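Local atomic coordinates of polyketide synthase PksJ (Bacillus subtilis subsp. subtilis, PDB entry 4J1Q), a protein that probably reduces keto groups of polyketide intermediates through its NADPH-dependent ketoreductase domain, working stereoselectively at alpha- and beta-keto positions on the bacillaene assembly line. Residues 335-340 with 356-361; 380-385 with 427-432. All blocks are in the same frame, centred on the assembly; numbering follows the deposited sequence.

Contact 1. Residues 335-340 with 356-361; sequences FFSSVS and SFMDAF. With NDP (NADPH dihydro-nicotinamide-adenine-dinucleotide phosphate), chain B.
Phe-335 and Ser-337 of strand 332-338 pack against Met-358, Asp-359 and Phe-361 of helix 349-370. The pair is a strand and covering helix of the Rossmann-fold ketoreductase domain, buried near the centre of the chain. The axes of strand 335-338 and helix 356-361 come within 8.1 Å, with their N-to-C directions at 132°. The Phe-335 ring lies with its edge to the helix backbone, and its CD1 is 3.2 Å from Met-358 O, near the ring plane. Farther out, Phe-335 CZ meets Phe-361 CD2 at 3.6 Å. These two side chains cross at about a right angle, and their ring planes stand at 52°. Phe-361 CG lies opposite its own backbone N (chi1 -159°), which brings the CD2 edge of its ring to Phe-335. Met-358 SD makes an oblique Met-aromatic contact with the Phe-335 ring, 5.4 Å from the centroid. A bend at chi3 turns the methyl CE of Met-358 to the strand, 3.5 Å from Ser-337 CA. Phe-336 points away from the helix, and its CB is 3.6 Å from NADPH O4D. Ser-338 is the N-cap of helix 339-343, and its OG accepts from Ser-340 N at 2.8 Å. Ser-337 OG sits 3.0 Å from Asp-359 OD1, but its proton can also go to Asn-355 O. The same OD1 hydrogen-bonds Ser-380 OG, and Asp-359 OD2 hydrogen-bonds Asn-382 ND2.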
ATOM      1  N   PHE A 335       0.433  -8.433   3.402  1.00 37.39           N
ATOM      2  CA  PHE A 335       1.204  -7.609   2.468  1.00 36.01           C
ATOM      3  C   PHE A 335       2.265  -6.845   3.251  1.00 36.07           C
ATOM      4  O   PHE A 335       1.951  -6.188   4.243  1.00 37.05           O
ATOM      5  CB  PHE A 335       0.302  -6.587   1.743  1.00 34.49           C
ATOM      6  CG  PHE A 335      -1.026  -7.123   1.309  1.00 35.84           C
ATOM      7  CD1 PHE A 335      -2.135  -6.283   1.259  1.00 35.93           C
ATOM      8  CD2 PHE A 335      -1.169  -8.436   0.894  1.00 37.24           C
ATOM      9  CE1 PHE A 335      -3.388  -6.772   0.910  1.00 37.20           C
ATOM     10  CE2 PHE A 335      -2.409  -8.940   0.539  1.00 38.93           C
ATOM     11  CZ  PHE A 335      -3.522  -8.107   0.540  1.00 39.16           C
ATOM     12  N   PHE A 336       3.471  -6.787   2.710  1.00 35.58           N
ATOM     13  CA  PHE A 336       4.497  -5.898   3.263  1.00 35.11           C
ATOM     14  C   PHE A 336       4.512  -4.538   2.572  1.00 33.95           C
ATOM     15  O   PHE A 336       5.190  -4.328   1.555  1.00 32.84           O
ATOM     16  CB  PHE A 336       5.883  -6.553   3.217  1.00 35.11           C
ATOM     17  CG  PHE A 336       6.098  -7.580   4.306  1.00 38.31           C
ATOM     18  CD1 PHE A 336       5.050  -7.942   5.160  1.00 38.43           C
ATOM     19  CD2 PHE A 336       7.347  -8.145   4.504  1.00 39.34           C
ATOM     20  CE1 PHE A 336       5.245  -8.871   6.162  1.00 43.54           C
ATOM     21  CE2 PHE A 336       7.546  -9.080   5.500  1.00 41.93           C
ATOM     22  CZ  PHE A 336       6.497  -9.442   6.344  1.00 42.79           C
ATOM     23  N   SER A 337       3.701  -3.629   3.096  1.00 33.27           N
ATOM     24  CA  SER A 337       3.569  -2.291   2.518  1.00 31.65           C
ATOM     25  C   SER A 337       4.549  -1.382   3.256  1.00 32.11           C
ATOM     26  O   SER A 337       5.395  -1.856   4.004  1.00 33.13           O
ATOM     27  CB  SER A 337       2.111  -1.805   2.693  1.00 31.44           C
ATOM     28  OG  SER A 337       1.944  -0.448   2.311  1.00 29.67           O
ATOM     29  N   SER A 338       4.374  -0.072   3.137  1.00 30.92           N
ATOM     30  CA  SER A 338       5.386   0.834   3.634  1.00 31.13           C
ATOM     31  C   SER A 338       4.748   2.058   4.252  1.00 33.05           C
ATOM     32  O   SER A 338       3.646   2.486   3.853  1.00 32.43           O
ATOM     33  CB  SER A 338       6.309   1.278   2.493  1.00 31.29           C
ATOM     34  OG  SER A 338       6.970   2.479   2.843  1.00 31.77           O
ATOM     35  N   VAL A 339       5.475   2.678   5.173  1.00 34.62           N
ATOM     36  CA  VAL A 339       5.086   3.991   5.664  1.00 38.51           C
ATOM     37  C   VAL A 339       4.903   5.042   4.534  1.00 36.79           C
ATOM     38  O   VAL A 339       4.085   5.937   4.640  1.00 35.78           O
ATOM     39  CB  VAL A 339       6.059   4.449   6.770  1.00 43.36           C
ATOM     40  CG1 VAL A 339       6.476   5.892   6.577  1.00 46.29           C
ATOM     41  CG2 VAL A 339       5.417   4.237   8.141  1.00 44.03           C
ATOM     42  N   SER A 340       5.579   4.846   3.409  1.00 36.83           N
ATOM     43  CA  SER A 340       5.406   5.727   2.243  1.00 36.21           C
ATOM     44  C   SER A 340       3.981   5.704   1.693  1.00 34.95           C
ATOM     45  O   SER A 340       3.460   6.733   1.272  1.00 33.59           O
ATOM     46  CB  SER A 340       6.379   5.334   1.133  1.00 36.07           C
ATOM     47  OG  SER A 340       7.670   5.134   1.700  1.00 43.31           O
ATOM     48  N   SER A 356       0.005   2.000  -1.315  1.00 24.52           N
ATOM     49  CA  SER A 356      -1.385   2.372  -0.970  1.00 26.03           C
ATOM     50  C   SER A 356      -2.415   1.440  -1.581  1.00 25.59           C
ATOM     51  O   SER A 356      -3.498   1.290  -1.027  1.00 25.45           O
ATOM     52  CB  SER A 356      -1.742   3.785  -1.449  1.00 28.56           C
ATOM     53  OG  SER A 356      -0.963   4.751  -0.808  1.00 33.84           O
ATOM     54  N   PHE A 357      -2.169   0.983  -2.806  1.00 25.25           N
ATOM     55  CA  PHE A 357      -3.057  -0.012  -3.419  1.00 27.11           C
ATOM     56  C   PHE A 357      -3.150  -1.268  -2.567  1.00 27.73           C
ATOM     57  O   PHE A 357      -4.255  -1.825  -2.402  1.00 28.94           O
ATOM     58  CB  PHE A 357      -2.594  -0.374  -4.832  1.00 28.14           C
ATOM     59  CG  PHE A 357      -3.337  -1.545  -5.439  1.00 30.28           C
ATOM     60  CD1 PHE A 357      -4.379  -1.334  -6.331  1.00 32.19           C
ATOM     61  CD2 PHE A 357      -2.929  -2.846  -5.203  1.00 30.46           C
ATOM     62  CE1 PHE A 357      -5.002  -2.397  -6.964  1.00 33.81           C
ATOM     63  CE2 PHE A 357      -3.544  -3.903  -5.822  1.00 32.04           C
ATOM     64  CZ  PHE A 357      -4.600  -3.688  -6.668  1.00 33.84           C
ATOM     65  N   MET A 358      -2.017  -1.704  -2.001  1.00 26.87           N
ATOM     66  CA  MET A 358      -2.006  -2.926  -1.186  1.00 28.31           C
ATOM     67  C   MET A 358      -2.832  -2.745   0.064  1.00 29.31           C
ATOM     68  O   MET A 358      -3.683  -3.585   0.375  1.00 29.49           O
ATOM     69  CB  MET A 358      -0.568  -3.340  -0.814  1.00 28.13           C
ATOM     70  CG  MET A 358       0.227  -3.794  -2.025  1.00 29.12           C
ATOM     71  SD  MET A 358       1.610  -4.844  -1.596  1.00 32.94           S
ATOM     72  CE  MET A 358       2.533  -3.878  -0.389  1.00 29.88           C
ATOM     73  N   ASP A 359      -2.613  -1.608   0.745  1.00 29.65           N
ATOM     74  CA  ASP A 359      -3.471  -1.197   1.884  1.00 30.74           C
ATOM     75  C   ASP A 359      -4.957  -1.260   1.529  1.00 30.41           C
ATOM     76  O   ASP A 359      -5.739  -1.850   2.256  1.00 32.10           O
ATOM     77  CB  ASP A 359      -3.121   0.216   2.360  1.00 29.81           C
ATOM     78  CG  ASP A 359      -1.641   0.361   2.709  1.00 33.93           C
ATOM     79  OD1 ASP A 359      -0.952  -0.689   2.892  1.00 33.28           O
ATOM     80  OD2 ASP A 359      -1.161   1.530   2.783  1.00 33.36           O
ATOM     81  N   ALA A 360      -5.329  -0.668   0.400  1.00 29.24           N
ATOM     82  CA  ALA A 360      -6.732  -0.665  -0.043  1.00 31.03           C
ATOM     83  C   ALA A 360      -7.183  -2.083  -0.353  1.00 33.06           C
ATOM     84  O   ALA A 360      -8.321  -2.445  -0.092  1.00 35.27           O
ATOM     85  CB  ALA A 360      -6.938   0.226  -1.269  1.00 30.07           C
ATOM     86  N   PHE A 361      -6.278  -2.888  -0.890  1.00 33.28           N
ATOM     87  CA  PHE A 361      -6.596  -4.278  -1.212  1.00 35.60           C
ATOM     88  C   PHE A 361      -6.911  -5.124   0.027  1.00 38.54           C
ATOM     89  O   PHE A 361      -7.750  -6.031  -0.021  1.00 40.83           O
ATOM     90  CB  PHE A 361      -5.448  -4.894  -2.015  1.00 36.55           C
ATOM     91  CG  PHE A 361      -5.842  -6.107  -2.809  1.00 39.61           C
ATOM     92  CD1 PHE A 361      -6.498  -5.977  -4.026  1.00 41.01           C
ATOM     93  CD2 PHE A 361      -5.578  -7.381  -2.330  1.00 39.09           C
ATOM     94  CE1 PHE A 361      -6.895  -7.104  -4.744  1.00 44.79           C
ATOM     95  CE2 PHE A 361      -5.992  -8.503  -3.032  1.00 42.89           C
ATOM     96  CZ  PHE A 361      -6.636  -8.366  -4.246  1.00 42.82           C
TER
HETATM   97  PA  NDP B 501      14.430  -5.976  -1.117  1.00 42.82           P
HETATM   98  O1A NDP B 501      14.546  -5.170  -2.416  1.00 51.22           O
HETATM   99  O2A NDP B 501      15.605  -6.551  -0.389  1.00 35.80           O
HETATM  100  O5B NDP B 501      13.343  -7.126  -1.334  1.00 31.83           O
HETATM  101  C5B NDP B 501      12.424  -7.071  -2.428  1.00 31.17           C
HETATM  102  C4B NDP B 501      12.542  -8.414  -3.130  1.00 24.24           C
HETATM  103  O4B NDP B 501      11.493  -8.511  -4.096  1.00 28.89           O
HETATM  104  C3B NDP B 501      13.834  -8.475  -3.931  1.00 25.25           C
HETATM  105  O3B NDP B 501      14.517  -9.649  -3.409  1.00 35.86           O
HETATM  106  C2B NDP B 501      13.402  -8.692  -5.380  1.00 22.89           C
HETATM  107  O2B NDP B 501      14.162  -9.783  -5.983  1.00 29.46           O
HETATM  108  C1B NDP B 501      11.965  -9.167  -5.268  1.00 19.91           C
HETATM  109  N9A NDP B 501      11.216  -8.662  -6.457  1.00 20.36           N
HETATM  110  C8A NDP B 501      11.261  -7.391  -6.993  1.00 13.95           C
HETATM  111  N7A NDP B 501      10.403  -7.362  -8.085  1.00 16.99           N
HETATM  112  C5A NDP B 501       9.777  -8.618  -8.180  1.00 14.77           C
HETATM  113  C6A NDP B 501       8.846  -9.173  -9.055  1.00 19.31           C
HETATM  114  N6A NDP B 501       8.341  -8.477 -10.126  1.00 17.86           N
HETATM  115  N1A NDP B 501       8.442 -10.462  -8.870  1.00 24.24           N
HETATM  116  C2A NDP B 501       8.962 -11.214  -7.869  1.00 18.82           C
HETATM  117  N3A NDP B 501       9.897 -10.704  -7.039  1.00 26.12           N
HETATM  118  C4A NDP B 501      10.294  -9.398  -7.144  1.00 17.05           C
HETATM  119  O3  NDP B 501      13.583  -5.063  -0.092  1.00 37.32           O
HETATM  120  PN  NDP B 501      13.188  -5.600   1.362  1.00 41.65           P
HETATM  121  O1N NDP B 501      13.871  -4.603   2.295  1.00 37.32           O
HETATM  122  O2N NDP B 501      13.331  -7.108   1.454  1.00 43.77           O
HETATM  123  O5D NDP B 501      11.606  -5.277   1.394  1.00 39.28           O
HETATM  124  C5D NDP B 501      10.599  -6.293   1.503  1.00 35.06           C
HETATM  125  C4D NDP B 501       9.226  -5.618   1.287  1.00 40.63           C
HETATM  126  O4D NDP B 501       8.924  -4.790   2.431  1.00 36.72           O
HETATM  127  C3D NDP B 501       9.255  -4.677   0.073  1.00 27.77           C
HETATM  128  O3D NDP B 501       8.035  -4.800  -0.696  1.00 30.05           O
HETATM  129  C2D NDP B 501       9.393  -3.316   0.682  1.00 32.03           C
HETATM  130  O2D NDP B 501       8.717  -2.365  -0.147  1.00 30.21           O
HETATM  131  C1D NDP B 501       8.753  -3.436   2.072  1.00 36.34           C
HETATM  132  N1N NDP B 501       9.408  -2.549   3.044  1.00 40.01           N
HETATM  133  C2N NDP B 501      10.709  -2.727   3.412  1.00 43.51           C
HETATM  134  C3N NDP B 501      11.351  -1.836   4.303  1.00 35.44           C
HETATM  135  C7N NDP B 501      12.807  -2.071   4.712  1.00 55.92           C
HETATM  136  O7N NDP B 501      13.236  -1.489   5.717  1.00 48.88           O
HETATM  137  N7N NDP B 501      13.630  -2.820   3.940  1.00 38.74           N
HETATM  138  C4N NDP B 501      10.652  -0.696   4.781  1.00 34.57           C
HETATM  139  C5N NDP B 501       9.320  -0.522   4.359  1.00 38.42           C
HETATM  140  C6N NDP B 501       8.734  -1.465   3.479  1.00 40.20           C
HETATM  141  P2B NDP B 501      14.418  -9.860  -7.583  1.00 28.03           P
HETATM  142  O1X NDP B 501      14.965  -8.451  -7.902  1.00 30.05           O
HETATM  143  O2X NDP B 501      15.372 -11.046  -7.625  1.00 30.16           O
HETATM  144  O3X NDP B 501      13.073 -10.127  -8.227  1.00 26.66           O

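Contact 2. Residues 380-385 with 427-432; sequences SFNWPL and KPQVFV. With NDP (NADPH dihydro-nicotinamide-adenine-dinucleotide phosphate), chain B.
Two neighbouring parallel strands of the Rossmann-fold ketoreductase meet here, next to the NADPH pocket. Strand 377-383 pairs with strand 429-435, and the axes of their segments 380-383 and 429-432 run 4.6 Å apart. Ser-380 is in register with Gln-429, Phe-381 with Val-430, and Asn-382 with Phe-431. The backbone ladder starts at Ser-380 N, which donates to Pro-428 O. Val-430 N then donates to Ser-380 O, Asn-382 N to Val-430 O, and Val-432 N to Asn-382 O at 2.7 Å.

Phe-381 and Val-430 share one face of the sheet. Their side chains lie side by side and point the same way, with Phe-381 CD2 4.2 Å from Val-430 CG1. Val-432 CG2 comes to the edge of the Phe-381 ring. Val-432 CG2 also lies 3.8 Å from Trp-383 CZ3. Within the strand, Phe-381 CB sits 3.7 Å above one face of the indole of Trp-383, toward the rim. Trp-383 also meets Phe-336 edge-to-face.

Ser-380, Asn-382, Gln-429 and Phe-431 line the opposite face. Phe-431 CD1 packs on Asn-382 CB at 4.0 Å. Past the strand, Pro-384 O lies 3.1 Å from C4N of the nicotinamide. The Asn-382 amide is held at both ends. Its ND2 donates to Ser-338 O as well as to Asp-359. At the far end, Asn-382 OD1 accepts from Gln-429 NE2 at 3.1 Å, with the two amide planes 55° apart.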
ATOM      1  N   SER A 380      -2.304  -5.637   5.854  1.00 38.86           N
ATOM      2  CA  SER A 380      -1.223  -4.893   5.226  1.00 35.88           C
ATOM      3  C   SER A 380      -0.466  -4.120   6.310  1.00 36.04           C
ATOM      4  O   SER A 380      -1.088  -3.448   7.146  1.00 36.09           O
ATOM      5  CB  SER A 380      -1.788  -3.936   4.171  1.00 35.10           C
ATOM      6  OG  SER A 380      -0.761  -3.263   3.414  1.00 31.39           O
ATOM      7  N   PHE A 381       0.857  -4.280   6.356  1.00 34.12           N
ATOM      8  CA  PHE A 381       1.655  -3.578   7.360  1.00 34.73           C
ATOM      9  C   PHE A 381       2.316  -2.385   6.683  1.00 34.18           C
ATOM     10  O   PHE A 381       3.060  -2.556   5.702  1.00 33.52           O
ATOM     11  CB  PHE A 381       2.743  -4.498   7.964  1.00 36.72           C
ATOM     12  CG  PHE A 381       2.220  -5.532   8.942  1.00 37.02           C
ATOM     13  CD1 PHE A 381       1.682  -6.734   8.496  1.00 37.85           C
ATOM     14  CD2 PHE A 381       2.332  -5.329  10.299  1.00 38.23           C
ATOM     15  CE1 PHE A 381       1.237  -7.701   9.395  1.00 39.91           C
ATOM     16  CE2 PHE A 381       1.883  -6.286  11.209  1.00 40.22           C
ATOM     17  CZ  PHE A 381       1.343  -7.479  10.754  1.00 40.71           C
ATOM     18  N   ASN A 382       2.106  -1.189   7.225  1.00 32.73           N
ATOM     19  CA  ASN A 382       2.951  -0.077   6.834  1.00 33.34           C
ATOM     20  C   ASN A 382       4.238  -0.004   7.646  1.00 36.23           C
ATOM     21  O   ASN A 382       4.241   0.509   8.790  1.00 37.90           O
ATOM     22  CB  ASN A 382       2.193   1.241   6.916  1.00 34.50           C
ATOM     23  CG  ASN A 382       0.962   1.242   6.061  1.00 33.41           C
ATOM     24  OD1 ASN A 382      -0.139   0.886   6.525  1.00 33.16           O
ATOM     25  ND2 ASN A 382       1.117   1.674   4.818  1.00 31.82           N
ATOM     26  N   TRP A 383       5.299  -0.592   7.088  1.00 35.22           N
ATOM     27  CA  TRP A 383       6.575  -0.724   7.790  1.00 36.98           C
ATOM     28  C   TRP A 383       7.357   0.539   7.671  1.00 37.46           C
ATOM     29  O   TRP A 383       7.420   1.145   6.581  1.00 35.38           O
ATOM     30  CB  TRP A 383       7.414  -1.831   7.180  1.00 37.04           C
ATOM     31  CG  TRP A 383       6.927  -3.235   7.428  1.00 37.43           C
ATOM     32  CD1 TRP A 383       6.789  -4.245   6.487  1.00 35.92           C
ATOM     33  CD2 TRP A 383       6.634  -3.873   8.731  1.00 39.26           C
ATOM     34  NE1 TRP A 383       6.381  -5.416   7.081  1.00 38.73           N
ATOM     35  CE2 TRP A 383       6.275  -5.262   8.431  1.00 40.49           C
ATOM     36  CE3 TRP A 383       6.624  -3.446  10.053  1.00 41.21           C
ATOM     37  CZ2 TRP A 383       5.965  -6.178   9.430  1.00 42.61           C
ATOM     38  CZ3 TRP A 383       6.252  -4.357  11.048  1.00 44.28           C
ATOM     39  CH2 TRP A 383       5.946  -5.703  10.745  1.00 44.18           C
ATOM     40  N   PRO A 384       8.066   0.898   8.748  1.00 39.31           N
ATOM     41  CA  PRO A 384       9.087   1.908   8.611  1.00 40.88           C
ATOM     42  C   PRO A 384      10.382   1.298   8.064  1.00 41.66           C
ATOM     43  O   PRO A 384      10.440   0.091   7.761  1.00 38.93           O
ATOM     44  CB  PRO A 384       9.288   2.361  10.044  1.00 43.68           C
ATOM     45  CG  PRO A 384       9.128   1.087  10.835  1.00 45.73           C
ATOM     46  CD  PRO A 384       8.039   0.322  10.109  1.00 43.22           C
ATOM     47  N   LEU A 385      11.417   2.130   7.985  1.00 45.38           N
ATOM     48  CA  LEU A 385      12.768   1.687   7.618  1.00 46.35           C
ATOM     49  C   LEU A 385      13.237   0.626   8.608  1.00 47.56           C
ATOM     50  O   LEU A 385      13.295   0.898   9.800  1.00 51.40           O
ATOM     51  CB  LEU A 385      13.721   2.895   7.652  1.00 49.94           C
ATOM     52  CG  LEU A 385      15.106   2.860   6.988  1.00 52.31           C
ATOM     53  CD1 LEU A 385      16.165   2.212   7.872  1.00 53.59           C
ATOM     54  CD2 LEU A 385      15.069   2.230   5.596  1.00 51.12           C
ATOM     55  N   LYS A 427      -6.638  -6.277  12.130  1.00 56.44           N
ATOM     56  CA  LYS A 427      -7.075  -5.150  11.324  1.00 53.48           C
ATOM     57  C   LYS A 427      -6.431  -5.263   9.972  1.00 51.28           C
ATOM     58  O   LYS A 427      -5.360  -5.849   9.838  1.00 55.68           O
ATOM     59  CB  LYS A 427      -6.668  -3.848  11.997  1.00 50.88           C
ATOM     60  CG  LYS A 427      -7.395  -3.596  13.300  1.00 58.24           C
ATOM     61  CD  LYS A 427      -6.798  -2.410  14.034  1.00 68.43           C
ATOM     62  CE  LYS A 427      -7.516  -2.119  15.347  1.00 76.05           C
ATOM     63  NZ  LYS A 427      -8.909  -1.658  15.138  1.00 76.56           N
ATOM     64  N   PRO A 428      -7.112  -4.767   8.947  1.00 52.48           N
ATOM     65  CA  PRO A 428      -6.605  -4.883   7.582  1.00 47.59           C
ATOM     66  C   PRO A 428      -5.306  -4.091   7.400  1.00 43.62           C
ATOM     67  O   PRO A 428      -4.537  -4.352   6.477  1.00 41.31           O
ATOM     68  CB  PRO A 428      -7.715  -4.248   6.741  1.00 47.92           C
ATOM     69  CG  PRO A 428      -8.947  -4.280   7.608  1.00 53.97           C
ATOM     70  CD  PRO A 428      -8.447  -4.138   9.010  1.00 52.06           C
ATOM     71  N   GLN A 429      -5.092  -3.088   8.237  1.00 40.08           N
ATOM     72  CA  GLN A 429      -3.980  -2.185   8.040  1.00 38.44           C
ATOM     73  C   GLN A 429      -3.388  -1.760   9.363  1.00 39.02           C
ATOM     74  O   GLN A 429      -4.080  -1.189  10.217  1.00 40.11           O
ATOM     75  CB  GLN A 429      -4.439  -0.947   7.254  1.00 36.58           C
ATOM     76  CG  GLN A 429      -3.382  -0.346   6.356  1.00 35.75           C
ATOM     77  CD  GLN A 429      -3.824   0.994   5.796  1.00 37.34           C
ATOM     78  OE1 GLN A 429      -4.977   1.156   5.389  1.00 40.61           O
ATOM     79  NE2 GLN A 429      -2.929   1.970   5.817  1.00 33.56           N
ATOM     80  N   VAL A 430      -2.084  -1.939   9.481  1.00 39.47           N
ATOM     81  CA  VAL A 430      -1.370  -1.585  10.686  1.00 41.41           C
ATOM     82  C   VAL A 430      -0.174  -0.749  10.265  1.00 40.70           C
ATOM     83  O   VAL A 430       0.620  -1.155   9.426  1.00 43.91           O
ATOM     84  CB  VAL A 430      -0.868  -2.864  11.405  1.00 47.07           C
ATOM     85  CG1 VAL A 430       0.180  -2.515  12.461  1.00 49.38           C
ATOM     86  CG2 VAL A 430      -2.035  -3.606  12.053  1.00 47.61           C
ATOM     87  N   PHE A 431      -0.055   0.425  10.836  1.00 41.15           N
ATOM     88  CA  PHE A 431       1.036   1.319  10.504  1.00 41.25           C
ATOM     89  C   PHE A 431       2.060   1.270  11.631  1.00 42.01           C
ATOM     90  O   PHE A 431       1.743   1.577  12.765  1.00 43.85           O
ATOM     91  CB  PHE A 431       0.495   2.733  10.329  1.00 40.25           C
ATOM     92  CG  PHE A 431       1.547   3.786  10.221  1.00 43.57           C
ATOM     93  CD1 PHE A 431       1.628   4.563   9.105  1.00 49.64           C
ATOM     94  CD2 PHE A 431       2.395   4.062  11.273  1.00 53.84           C
ATOM     95  CE1 PHE A 431       2.554   5.584   9.014  1.00 51.69           C
ATOM     96  CE2 PHE A 431       3.370   5.033  11.167  1.00 58.42           C
ATOM     97  CZ  PHE A 431       3.446   5.800  10.028  1.00 50.19           C
ATOM     98  N   VAL A 432       3.272   0.865  11.321  1.00 42.99           N
ATOM     99  CA  VAL A 432       4.267   0.679  12.356  1.00 46.79           C
ATOM    100  C   VAL A 432       5.375   1.703  12.212  1.00 51.30           C
ATOM    101  O   VAL A 432       5.893   1.935  11.127  1.00 48.58           O
ATOM    102  CB  VAL A 432       4.883  -0.714  12.299  1.00 48.11           C
ATOM    103  CG1 VAL A 432       5.913  -0.888  13.424  1.00 50.80           C
ATOM    104  CG2 VAL A 432       3.789  -1.764  12.381  1.00 46.98           C
TER
HETATM  105  PA  NDP B 501      14.430  -5.976  -1.117  1.00 42.82           P
HETATM  106  O1A NDP B 501      14.546  -5.170  -2.416  1.00 51.22           O
HETATM  107  O2A NDP B 501      15.605  -6.551  -0.389  1.00 35.80           O
HETATM  108  O5B NDP B 501      13.343  -7.126  -1.334  1.00 31.83           O
HETATM  109  C5B NDP B 501      12.424  -7.071  -2.428  1.00 31.17           C
HETATM  110  C4B NDP B 501      12.542  -8.414  -3.130  1.00 24.24           C
HETATM  111  O4B NDP B 501      11.493  -8.511  -4.096  1.00 28.89           O
HETATM  112  C3B NDP B 501      13.834  -8.475  -3.931  1.00 25.25           C
HETATM  113  O3B NDP B 501      14.517  -9.649  -3.409  1.00 35.86           O
HETATM  114  C2B NDP B 501      13.402  -8.692  -5.380  1.00 22.89           C
HETATM  115  O2B NDP B 501      14.162  -9.783  -5.983  1.00 29.46           O
HETATM  116  C1B NDP B 501      11.965  -9.167  -5.268  1.00 19.91           C
HETATM  117  N9A NDP B 501      11.216  -8.662  -6.457  1.00 20.36           N
HETATM  118  C8A NDP B 501      11.261  -7.391  -6.993  1.00 13.95           C
HETATM  119  N7A NDP B 501      10.403  -7.362  -8.085  1.00 16.99           N
HETATM  120  C5A NDP B 501       9.777  -8.618  -8.180  1.00 14.77           C
HETATM  121  C6A NDP B 501       8.846  -9.173  -9.055  1.00 19.31           C
HETATM  122  N6A NDP B 501       8.341  -8.477 -10.126  1.00 17.86           N
HETATM  123  N1A NDP B 501       8.442 -10.462  -8.870  1.00 24.24           N
HETATM  124  C2A NDP B 501       8.962 -11.214  -7.869  1.00 18.82           C
HETATM  125  N3A NDP B 501       9.897 -10.704  -7.039  1.00 26.12           N
HETATM  126  C4A NDP B 501      10.294  -9.398  -7.144  1.00 17.05           C
HETATM  127  O3  NDP B 501      13.583  -5.063  -0.092  1.00 37.32           O
HETATM  128  PN  NDP B 501      13.188  -5.600   1.362  1.00 41.65           P
HETATM  129  O1N NDP B 501      13.871  -4.603   2.295  1.00 37.32           O
HETATM  130  O2N NDP B 501      13.331  -7.108   1.454  1.00 43.77           O
HETATM  131  O5D NDP B 501      11.606  -5.277   1.394  1.00 39.28           O
HETATM  132  C5D NDP B 501      10.599  -6.293   1.503  1.00 35.06           C
HETATM  133  C4D NDP B 501       9.226  -5.618   1.287  1.00 40.63           C
HETATM  134  O4D NDP B 501       8.924  -4.790   2.431  1.00 36.72           O
HETATM  135  C3D NDP B 501       9.255  -4.677   0.073  1.00 27.77           C
HETATM  136  O3D NDP B 501       8.035  -4.800  -0.696  1.00 30.05           O
HETATM  137  C2D NDP B 501       9.393  -3.316   0.682  1.00 32.03           C
HETATM  138  O2D NDP B 501       8.717  -2.365  -0.147  1.00 30.21           O
HETATM  139  C1D NDP B 501       8.753  -3.436   2.072  1.00 36.34           C
HETATM  140  N1N NDP B 501       9.408  -2.549   3.044  1.00 40.01           N
HETATM  141  C2N NDP B 501      10.709  -2.727   3.412  1.00 43.51           C
HETATM  142  C3N NDP B 501      11.351  -1.836   4.303  1.00 35.44           C
HETATM  143  C7N NDP B 501      12.807  -2.071   4.712  1.00 55.92           C
HETATM  144  O7N NDP B 501      13.236  -1.489   5.717  1.00 48.88           O
HETATM  145  N7N NDP B 501      13.630  -2.820   3.940  1.00 38.74           N
HETATM  146  C4N NDP B 501      10.652  -0.696   4.781  1.00 34.57           C
HETATM  147  C5N NDP B 501       9.320  -0.522   4.359  1.00 38.42           C
HETATM  148  C6N NDP B 501       8.734  -1.465   3.479  1.00 40.20           C
HETATM  149  P2B NDP B 501      14.418  -9.860  -7.583  1.00 28.03           P
HETATM  150  O1X NDP B 501      14.965  -8.451  -7.902  1.00 30.05           O
HETATM  151  O2X NDP B 501      15.372 -11.046  -7.625  1.00 30.16           O
HETATM  152  O3X NDP B 501      13.073 -10.127  -8.227  1.00 26.66           O

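How the contacts relate
Contact 1 closes before contact 2 opens along the chain, and their centres are 8 Å apart. Helix 349-370 of contact 1 is followed directly by strand 377-383 of contact 2. Strands 332-338, 377-383 and 429-435 lie next to one another in that order and run parallel. The two contacts also touch directly: CZ of the Phe-431 ring in contact 2 packs against Val-339 CG2 in contact 1. Both contacts reach the nicotinamide half of NADPH. The C-terminal ends of strands 332-338 and 377-383, which carry the two contacts, border the nicotinamide, so neighbouring strands of the ketoreductase core form part of the cofactor pocket.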